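Local coordinates for protein succinate-semialdehyde dehydrogenase (Streptococcus pyogenes MGAS1882, PDB 4OGD) that probably oxidises succinic semialdehyde to succinate, using NADP+ as its hydride acceptor, at residues Arg61-Tyr66 against Gly83-Cys88; Phe133-Ile138 against Ala164-Glu169. All coordinates share one frame; numbering follows the deposited sequence.

Interaction 1 of 2, residues Arg61-Tyr66 against Gly83-Cys88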
ATOM      1  N   ARG A  61      -2.518  29.905 -18.716  1.00  9.87           N
ATOM      2  CA  ARG A  61      -2.436  30.604 -19.997  1.00  8.20           C
ATOM      3  C   ARG A  61      -3.348  29.983 -21.057  1.00 10.33           C
ATOM      4  O   ARG A  61      -4.032  30.686 -21.820  1.00 10.23           O
ATOM      5  CB  ARG A  61      -0.984  30.584 -20.497  1.00  9.57           C
ATOM      6  CG  ARG A  61      -0.732  31.471 -21.719  1.00 10.47           C
ATOM      7  CD  ARG A  61       0.628  31.170 -22.309  1.00 12.08           C
ATOM      8  NE  ARG A  61       0.611  29.884 -23.002  1.00 13.58           N
ATOM      9  CZ  ARG A  61       1.689  29.155 -23.265  1.00 15.58           C
ATOM     10  NH1 ARG A  61       2.887  29.574 -22.867  1.00 16.32           N
ATOM     11  NH2 ARG A  61       1.565  27.996 -23.907  1.00 12.15           N
ATOM     12  N   ASP A  62      -3.355  28.657 -21.101  1.00  9.18           N
ATOM     13  CA  ASP A  62      -4.055  27.935 -22.154  1.00 10.91           C
ATOM     14  C   ASP A  62      -5.267  27.176 -21.624  1.00 11.56           C
ATOM     15  O   ASP A  62      -5.626  26.130 -22.169  1.00 12.62           O
ATOM     16  CB  ASP A  62      -3.103  26.944 -22.838  1.00  8.92           C
ATOM     17  CG  ASP A  62      -2.011  27.630 -23.632  1.00 11.49           C
ATOM     18  OD1 ASP A  62      -2.137  28.841 -23.894  1.00 12.43           O
ATOM     19  OD2 ASP A  62      -1.031  26.952 -24.008  1.00 11.89           O
ATOM     20  N   ARG A  63      -5.897  27.705 -20.581  1.00 10.07           N
ATOM     21  CA  ARG A  63      -6.961  26.968 -19.899  1.00 10.74           C
ATOM     22  C   ARG A  63      -8.067  26.509 -20.829  1.00 12.52           C
ATOM     23  O   ARG A  63      -8.485  25.352 -20.789  1.00 10.53           O
ATOM     24  CB  ARG A  63      -7.576  27.775 -18.766  1.00 12.47           C
ATOM     25  CG  ARG A  63      -8.709  26.999 -18.118  1.00 13.28           C
ATOM     26  CD  ARG A  63      -9.356  27.739 -17.006  1.00 19.26           C
ATOM     27  NE  ARG A  63     -10.031  28.925 -17.504  1.00 20.41           N
ATOM     28  CZ  ARG A  63     -10.681  29.781 -16.731  1.00 27.24           C
ATOM     29  NH1 ARG A  63     -10.751  29.569 -15.427  1.00 27.56           N
ATOM     30  NH2 ARG A  63     -11.265  30.846 -17.263  1.00 33.28           N
ATOM     31  N   ASP A  64      -8.541  27.415 -21.675  1.00 10.82           N
ATOM     32  CA  ASP A  64      -9.644  27.058 -22.548  1.00 11.44           C
ATOM     33  C   ASP A  64      -9.251  25.998 -23.582  1.00 11.86           C
ATOM     34  O   ASP A  64     -10.084  25.172 -23.970  1.00 12.28           O
ATOM     35  CB  ASP A  64     -10.260  28.307 -23.187  1.00 14.10           C
ATOM     36  CG  ASP A  64     -10.961  29.201 -22.170  1.00 17.77           C
ATOM     37  OD1 ASP A  64     -11.119  28.800 -20.989  1.00 17.11           O
ATOM     38  OD2 ASP A  64     -11.369  30.315 -22.562  1.00 24.25           O
ATOM     39  N   LYS A  65      -7.987  26.006 -24.008  1.00 11.46           N
ATOM     40  CA  LYS A  65      -7.478  24.964 -24.901  1.00  9.72           C
ATOM     41  C   LYS A  65      -7.580  23.592 -24.237  1.00 10.84           C
ATOM     42  O   LYS A  65      -8.079  22.644 -24.830  1.00 10.52           O
ATOM     43  CB  LYS A  65      -6.022  25.240 -25.310  1.00 14.37           C
ATOM     44  CG  LYS A  65      -5.293  24.021 -25.899  1.00 15.20           C
ATOM     45  CD  LYS A  65      -3.780  24.251 -26.057  1.00 16.46           C
ATOM     46  CE  LYS A  65      -3.036  22.952 -26.337  1.00 19.40           C
ATOM     47  NZ  LYS A  65      -1.595  23.205 -26.652  1.00 19.95           N
ATOM     48  N   TYR A  66      -7.111  23.493 -22.999  1.00 11.11           N
ATOM     49  CA  TYR A  66      -7.136  22.206 -22.304  1.00  9.36           C
ATOM     50  C   TYR A  66      -8.557  21.796 -21.930  1.00  9.44           C
ATOM     51  O   TYR A  66      -8.912  20.616 -21.998  1.00 11.17           O
ATOM     52  CB  TYR A  66      -6.217  22.248 -21.087  1.00  8.66           C
ATOM     53  CG  TYR A  66      -4.767  22.262 -21.500  1.00  9.16           C
ATOM     54  CD1 TYR A  66      -4.148  21.104 -21.943  1.00 11.46           C
ATOM     55  CD2 TYR A  66      -4.029  23.438 -21.471  1.00 12.15           C
ATOM     56  CE1 TYR A  66      -2.820  21.108 -22.339  1.00 11.24           C
ATOM     57  CE2 TYR A  66      -2.707  23.459 -21.870  1.00 10.74           C
ATOM     58  CZ  TYR A  66      -2.107  22.291 -22.300  1.00 13.37           C
ATOM     59  OH  TYR A  66      -0.792  22.303 -22.696  1.00 11.89           O
ATOM     60  N   GLY A  83     -13.125  24.266 -14.811  1.00  9.46           N
ATOM     61  CA  GLY A  83     -12.924  24.064 -13.390  1.00  8.74           C
ATOM     62  C   GLY A  83     -11.901  22.975 -13.126  1.00  9.99           C
ATOM     63  O   GLY A  83     -11.105  23.078 -12.190  1.00  9.70           O
ATOM     64  N   GLU A  84     -11.916  21.924 -13.944  1.00  8.18           N
ATOM     65  CA  GLU A  84     -10.938  20.851 -13.769  1.00  7.93           C
ATOM     66  C   GLU A  84      -9.523  21.372 -14.000  1.00  9.26           C
ATOM     67  O   GLU A  84      -8.598  21.038 -13.255  1.00  8.84           O
ATOM     68  CB  GLU A  84     -11.224  19.663 -14.688  1.00  7.10           C
ATOM     69  CG  GLU A  84     -10.247  18.501 -14.485  1.00  7.68           C
ATOM     70  CD  GLU A  84     -10.667  17.230 -15.192  1.00  9.36           C
ATOM     71  OE1 GLU A  84     -11.837  17.127 -15.630  1.00  9.44           O
ATOM     72  OE2 GLU A  84      -9.817  16.321 -15.307  1.00  6.71           O
ATOM     73  N   VAL A  85      -9.350  22.189 -15.034  1.00  7.76           N
ATOM     74  CA  VAL A  85      -8.055  22.831 -15.251  1.00  6.93           C
ATOM     75  C   VAL A  85      -7.655  23.649 -14.035  1.00  7.30           C
ATOM     76  O   VAL A  85      -6.516  23.553 -13.571  1.00  9.92           O
ATOM     77  CB  VAL A  85      -8.049  23.745 -16.482  1.00  9.44           C
ATOM     78  CG1 VAL A  85      -6.727  24.509 -16.548  1.00  9.65           C
ATOM     79  CG2 VAL A  85      -8.256  22.927 -17.737  1.00 10.21           C
ATOM     80  N   ASP A  86      -8.590  24.448 -13.518  1.00  9.85           N
ATOM     81  CA  ASP A  86      -8.318  25.296 -12.356  1.00  8.69           C
ATOM     82  C   ASP A  86      -7.775  24.491 -11.176  1.00 10.37           C
ATOM     83  O   ASP A  86      -6.817  24.908 -10.514  1.00  9.15           O
ATOM     84  CB  ASP A  86      -9.576  26.053 -11.912  1.00  9.43           C
ATOM     85  CG  ASP A  86     -10.019  27.115 -12.904  1.00 13.08           C
ATOM     86  OD1 ASP A  86      -9.240  27.470 -13.816  1.00 14.20           O
ATOM     87  OD2 ASP A  86     -11.169  27.600 -12.764  1.00 18.61           O
ATOM     88  N   LEU A  87      -8.385  23.334 -10.920  1.00  9.62           N
ATOM     89  CA  LEU A  87      -7.962  22.481  -9.817  1.00  9.18           C
ATOM     90  C   LEU A  87      -6.584  21.872 -10.086  1.00 10.42           C
ATOM     91  O   LEU A  87      -5.772  21.735  -9.169  1.00 10.66           O
ATOM     92  CB  LEU A  87      -9.008  21.394  -9.545  1.00  9.83           C
ATOM     93  CG  LEU A  87      -8.704  20.484  -8.358  1.00 11.95           C
ATOM     94  CD1 LEU A  87      -8.354  21.308  -7.122  1.00 11.96           C
ATOM     95  CD2 LEU A  87      -9.898  19.570  -8.078  1.00 12.32           C
ATOM     96  N   CYS A  88      -6.317  21.522 -11.343  1.00  7.52           N
ATOM     97  CA  CYS A  88      -5.007  20.992 -11.723  1.00  6.77           C
ATOM     98  C   CYS A  88      -3.915  22.025 -11.474  1.00  7.13           C
ATOM     99  O   CYS A  88      -2.833  21.677 -11.002  1.00  9.15           O
ATOM    100  CB  CYS A  88      -4.989  20.582 -13.192  1.00  9.11           C
ATOM    101  SG  CYS A  88      -5.885  19.053 -13.519  1.00  8.78           S
TER

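Interaction 2 of 2, residues Phe133-Ile138 against Ala164-Glu169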
ATOM      1  N   PHE A 133     -12.283  12.324 -15.355  1.00  9.14           N
ATOM      2  CA  PHE A 133     -11.555  13.559 -15.062  1.00  7.76           C
ATOM      3  C   PHE A 133     -10.160  13.394 -15.668  1.00  6.98           C
ATOM      4  O   PHE A 133      -9.192  13.093 -14.964  1.00  7.97           O
ATOM      5  CB  PHE A 133     -11.475  13.827 -13.549  1.00  7.87           C
ATOM      6  CG  PHE A 133     -12.808  14.094 -12.904  1.00  9.57           C
ATOM      7  CD1 PHE A 133     -13.281  15.393 -12.759  1.00  9.29           C
ATOM      8  CD2 PHE A 133     -13.590  13.039 -12.438  1.00  8.21           C
ATOM      9  CE1 PHE A 133     -14.521  15.638 -12.161  1.00 10.57           C
ATOM     10  CE2 PHE A 133     -14.822  13.274 -11.837  1.00 11.60           C
ATOM     11  CZ  PHE A 133     -15.288  14.575 -11.702  1.00 11.81           C
ATOM     12  N   PRO A 134     -10.058  13.577 -16.992  1.00  7.23           N
ATOM     13  CA  PRO A 134      -8.865  13.199 -17.765  1.00  8.79           C
ATOM     14  C   PRO A 134      -7.589  13.924 -17.336  1.00  8.45           C
ATOM     15  O   PRO A 134      -6.502  13.376 -17.504  1.00 11.42           O
ATOM     16  CB  PRO A 134      -9.226  13.598 -19.201  1.00 10.63           C
ATOM     17  CG  PRO A 134     -10.704  13.713 -19.223  1.00  9.02           C
ATOM     18  CD  PRO A 134     -11.094  14.188 -17.845  1.00  8.28           C
ATOM     19  N   TYR A 135      -7.716  15.134 -16.804  1.00  7.87           N
ATOM     20  CA  TYR A 135      -6.540  15.882 -16.364  1.00  7.12           C
ATOM     21  C   TYR A 135      -6.295  15.779 -14.861  1.00  6.17           C
ATOM     22  O   TYR A 135      -5.166  15.517 -14.429  1.00  7.39           O
ATOM     23  CB  TYR A 135      -6.614  17.352 -16.823  1.00  7.00           C
ATOM     24  CG  TYR A 135      -5.764  17.591 -18.048  1.00  8.32           C
ATOM     25  CD1 TYR A 135      -5.968  16.855 -19.198  1.00 10.46           C
ATOM     26  CD2 TYR A 135      -4.730  18.530 -18.041  1.00 10.54           C
ATOM     27  CE1 TYR A 135      -5.181  17.039 -20.316  1.00  8.99           C
ATOM     28  CE2 TYR A 135      -3.933  18.725 -19.166  1.00 10.48           C
ATOM     29  CZ  TYR A 135      -4.166  17.969 -20.298  1.00 10.29           C
ATOM     30  OH  TYR A 135      -3.381  18.136 -21.426  1.00 11.63           O
ATOM     31  N   TYR A 136      -7.345  16.005 -14.078  1.00  6.29           N
ATOM     32  CA  TYR A 136      -7.269  15.956 -12.622  1.00  6.51           C
ATOM     33  C   TYR A 136      -6.740  14.626 -12.111  1.00  7.27           C
ATOM     34  O   TYR A 136      -5.904  14.610 -11.208  1.00  8.90           O
ATOM     35  CB  TYR A 136      -8.642  16.304 -12.032  1.00  7.87           C
ATOM     36  CG  TYR A 136      -8.898  15.909 -10.593  1.00  7.91           C
ATOM     37  CD1 TYR A 136      -8.371  16.647  -9.530  1.00  7.48           C
ATOM     38  CD2 TYR A 136      -9.722  14.838 -10.298  1.00  9.00           C
ATOM     39  CE1 TYR A 136      -8.645  16.297  -8.204  1.00  8.79           C
ATOM     40  CE2 TYR A 136      -9.992  14.481  -8.991  1.00 11.09           C
ATOM     41  CZ  TYR A 136      -9.457  15.212  -7.950  1.00  9.33           C
ATOM     42  OH  TYR A 136      -9.733  14.843  -6.648  1.00  9.68           O
ATOM     43  N   GLN A 137      -7.181  13.515 -12.702  1.00  7.50           N
ATOM     44  CA  GLN A 137      -6.701  12.217 -12.226  1.00  7.18           C
ATOM     45  C   GLN A 137      -5.220  11.999 -12.557  1.00  5.81           C
ATOM     46  O   GLN A 137      -4.522  11.286 -11.831  1.00  8.29           O
ATOM     47  CB  GLN A 137      -7.537  11.036 -12.743  1.00  7.83           C
ATOM     48  CG  GLN A 137      -9.036  11.105 -12.492  1.00  9.04           C
ATOM     49  CD  GLN A 137      -9.440  11.217 -11.042  1.00 15.16           C
ATOM     50  OE1 GLN A 137      -8.654  10.954 -10.127  1.00 17.24           O
ATOM     51  NE2 GLN A 137     -10.693  11.599 -10.821  1.00 12.51           N
ATOM     52  N   ILE A 138      -4.726  12.600 -13.639  1.00  6.05           N
ATOM     53  CA  ILE A 138      -3.283  12.553 -13.893  1.00  6.54           C
ATOM     54  C   ILE A 138      -2.541  13.430 -12.894  1.00  6.77           C
ATOM     55  O   ILE A 138      -1.561  13.002 -12.278  1.00  6.38           O
ATOM     56  CB  ILE A 138      -2.900  13.030 -15.310  1.00  6.51           C
ATOM     57  CG1 ILE A 138      -3.612  12.210 -16.386  1.00  7.26           C
ATOM     58  CG2 ILE A 138      -1.392  12.913 -15.503  1.00  7.20           C
ATOM     59  CD1 ILE A 138      -3.408  12.785 -17.799  1.00  8.57           C
ATOM     60  N   ALA A 164      -4.581  12.685 -23.021  1.00  8.43           N
ATOM     61  CA  ALA A 164      -3.378  11.994 -22.572  1.00 10.20           C
ATOM     62  C   ALA A 164      -2.150  12.507 -23.296  1.00  9.98           C
ATOM     63  O   ALA A 164      -1.113  12.763 -22.686  1.00  9.47           O
ATOM     64  CB  ALA A 164      -3.522  10.498 -22.801  1.00 10.72           C
ATOM     65  N   GLN A 165      -2.260  12.631 -24.612  1.00  7.51           N
ATOM     66  CA  GLN A 165      -1.138  13.100 -25.411  1.00  9.57           C
ATOM     67  C   GLN A 165      -0.763  14.541 -25.061  1.00  9.00           C
ATOM     68  O   GLN A 165       0.417  14.868 -24.910  1.00  8.20           O
ATOM     69  CB  GLN A 165      -1.499  13.004 -26.890  1.00 10.17           C
ATOM     70  CG  GLN A 165      -0.494  13.675 -27.811  1.00 14.50           C
ATOM     71  CD  GLN A 165      -0.989  13.745 -29.239  1.00 15.26           C
ATOM     72  OE1 GLN A 165      -1.922  14.494 -29.556  1.00 14.63           O
ATOM     73  NE2 GLN A 165      -0.370  12.957 -30.114  1.00 17.66           N
ATOM     74  N   SER A 166      -1.769  15.398 -24.924  1.00  9.93           N
ATOM     75  CA  SER A 166      -1.525  16.803 -24.623  1.00  9.81           C
ATOM     76  C   SER A 166      -0.946  17.004 -23.227  1.00  8.87           C
ATOM     77  O   SER A 166      -0.279  18.004 -22.976  1.00 10.44           O
ATOM     78  CB  SER A 166      -2.803  17.626 -24.786  1.00 10.06           C
ATOM     79  OG  SER A 166      -3.823  17.198 -23.894  1.00 10.85           O
ATOM     80  N   PHE A 167      -1.202  16.073 -22.307  1.00  9.64           N
ATOM     81  CA  PHE A 167      -0.637  16.215 -20.973  1.00  7.31           C
ATOM     82  C   PHE A 167       0.880  16.046 -21.022  1.00  7.01           C
ATOM     83  O   PHE A 167       1.629  16.838 -20.431  1.00  8.80           O
ATOM     84  CB  PHE A 167      -1.262  15.233 -19.969  1.00  8.99           C
ATOM     85  CG  PHE A 167      -0.980  15.591 -18.527  1.00  7.26           C
ATOM     86  CD1 PHE A 167       0.251  15.291 -17.944  1.00  9.81           C
ATOM     87  CD2 PHE A 167      -1.933  16.257 -17.768  1.00  9.53           C
ATOM     88  CE1 PHE A 167       0.513  15.641 -16.626  1.00  9.93           C
ATOM     89  CE2 PHE A 167      -1.682  16.607 -16.454  1.00  9.15           C
ATOM     90  CZ  PHE A 167      -0.461  16.292 -15.878  1.00  7.78           C
ATOM     91  N   GLU A 168       1.337  15.021 -21.734  1.00  7.42           N
ATOM     92  CA  GLU A 168       2.766  14.860 -21.984  1.00  8.24           C
ATOM     93  C   GLU A 168       3.344  16.103 -22.660  1.00  9.03           C
ATOM     94  O   GLU A 168       4.400  16.583 -22.263  1.00  8.74           O
ATOM     95  CB  GLU A 168       3.055  13.626 -22.845  1.00  8.15           C
ATOM     96  CG  GLU A 168       4.543  13.487 -23.188  1.00  7.04           C
ATOM     97  CD  GLU A 168       4.837  12.335 -24.128  1.00 10.98           C
ATOM     98  OE1 GLU A 168       4.143  11.305 -24.060  1.00 11.57           O
ATOM     99  OE2 GLU A 168       5.765  12.463 -24.953  1.00 15.39           O
ATOM    100  N   GLU A 169       2.642  16.628 -23.660  1.00  8.73           N
ATOM    101  CA  GLU A 169       3.114  17.815 -24.384  1.00  9.44           C
ATOM    102  C   GLU A 169       3.226  19.026 -23.460  1.00 11.86           C
ATOM    103  O   GLU A 169       4.171  19.819 -23.567  1.00  9.42           O
ATOM    104  CB  GLU A 169       2.189  18.116 -25.571  1.00 11.49           C
ATOM    105  CG  GLU A 169       2.350  17.118 -26.707  1.00 12.60           C
ATOM    106  CD  GLU A 169       1.218  17.157 -27.720  1.00 15.14           C
ATOM    107  OE1 GLU A 169       0.245  17.912 -27.521  1.00 18.14           O
ATOM    108  OE2 GLU A 169       1.321  16.426 -28.727  1.00 18.32           O
TER

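Interaction 1 of 2, residues Arg61-Tyr66 against Gly83-Cys88
Arg63 reaches from the start of helix 63-74 to Asp86 on helix 78-103 and closes a salt bridge at the partly exposed border of the contact. Arg63 NH1 gives a nearly straight bond to Asp86 OD1 (3.0 Å, N-H...O angle 164°). OD1 receives it on its syn lone pair and lies near the guanidinium plane, although the guanidinium and carboxylate planes are turned 40° apart. A weak second bond runs from the same NH1 to Asp86 OD2, so one nitrogen serves both oxygens. Arg63 NE also keeps a long charge contact with Asp64 OD1 (3.7 Å), which makes a salt-bridge network of Arg63, Asp64 and Asp86; Asp64 OD1 also accepts a hydrogen bond from Gln82 NE2. Helices 63-74 and 78-103, consecutive in the aldehyde dehydrogenase chain, pack here. Asp62 breaks helical geometry between helices 45-61 and 63-74. Arg61 offers it the NE/NH2 side of its guanidinium, NE coming to Asp62 OD1 from above the carboxylate plane (3.1 Å) and NH2 to Asp62 OD2 (2.8 Å); NH2 has a second partner in Glu173. The backbone O of Asp62 accepts Tyr66 N (3.1 Å). Nearer the backbone, Arg63 CG lies 3.5 Å from Val85 CG1, brought there by an extended start to the chain (chi1 178°, CG anti to N). The other methyl, Val85 CG2, rests against Tyr66 CB, and Leu59 of helix 45-61 touches both residues.

Interaction 2 of 2, residues Phe133-Ile138 against Ala164-Glu169
Tyr135 and Phe167 mark the closest backbone approach, with their CA atoms 7.5 Å apart, so the gap between the two segments is bridged by side chains. Gln137 N bonds to Phe133 O (3.1 Å) as the chain enters helix 136-148, whereas Ala164-Glu169 lies within helix 161-173. With CG anti to its backbone N (chi1 -165°), Phe167 projects between Tyr135 and Ile138. Its edge is turned to the face of Tyr135 in an edge-to-face pair, centroids 5.0 Å apart and planes at 61°, with Phe167 CD2 over the rim of the tyrosine ring. Both helices belong to the Rossmann-type domain, following successive parallel strands 124-128 and 152-155, and Ile181 of the next strand, 181-183, touches Phe167 and Ile138. A CH-pi contact joins Ile138 CG2 to the Phe167 ring, the methyl sitting 3.5 Å from the centroid and only 14° off the normal. Tyr135 OH donates to Ser166 OG (2.7 Å), which lies in the plane of the tyrosine ring at its edge. That buried serine oxygen is also bonded to the carbonyl oxygens of Arg162 and Ser163, one turn back in its helix.

In the fold
The centres of interactions 1 and 2 lie about 11 Å apart, and the two contacts touch directly. Glu84 of 83-88 extends its OE2 to the backbone where the chain enters helix 136-148, 2.8 Å from both Tyr135 N and Tyr136 N, probably accepting a hydrogen bond from each, while its OE1 pairs with Lys76. The Tyr66 and Tyr135 rings meet at about 50°, with Tyr66 CD1 3.1 Å from Tyr135 OH. Phe133 and Pro134 end the Pro-Trp-Asn-Phe-Pro motif of aldehyde dehydrogenases, whose asparagine helps form the oxyanion hole in relatives. Glu84 is thus a probable second-shell support for that active-site loop.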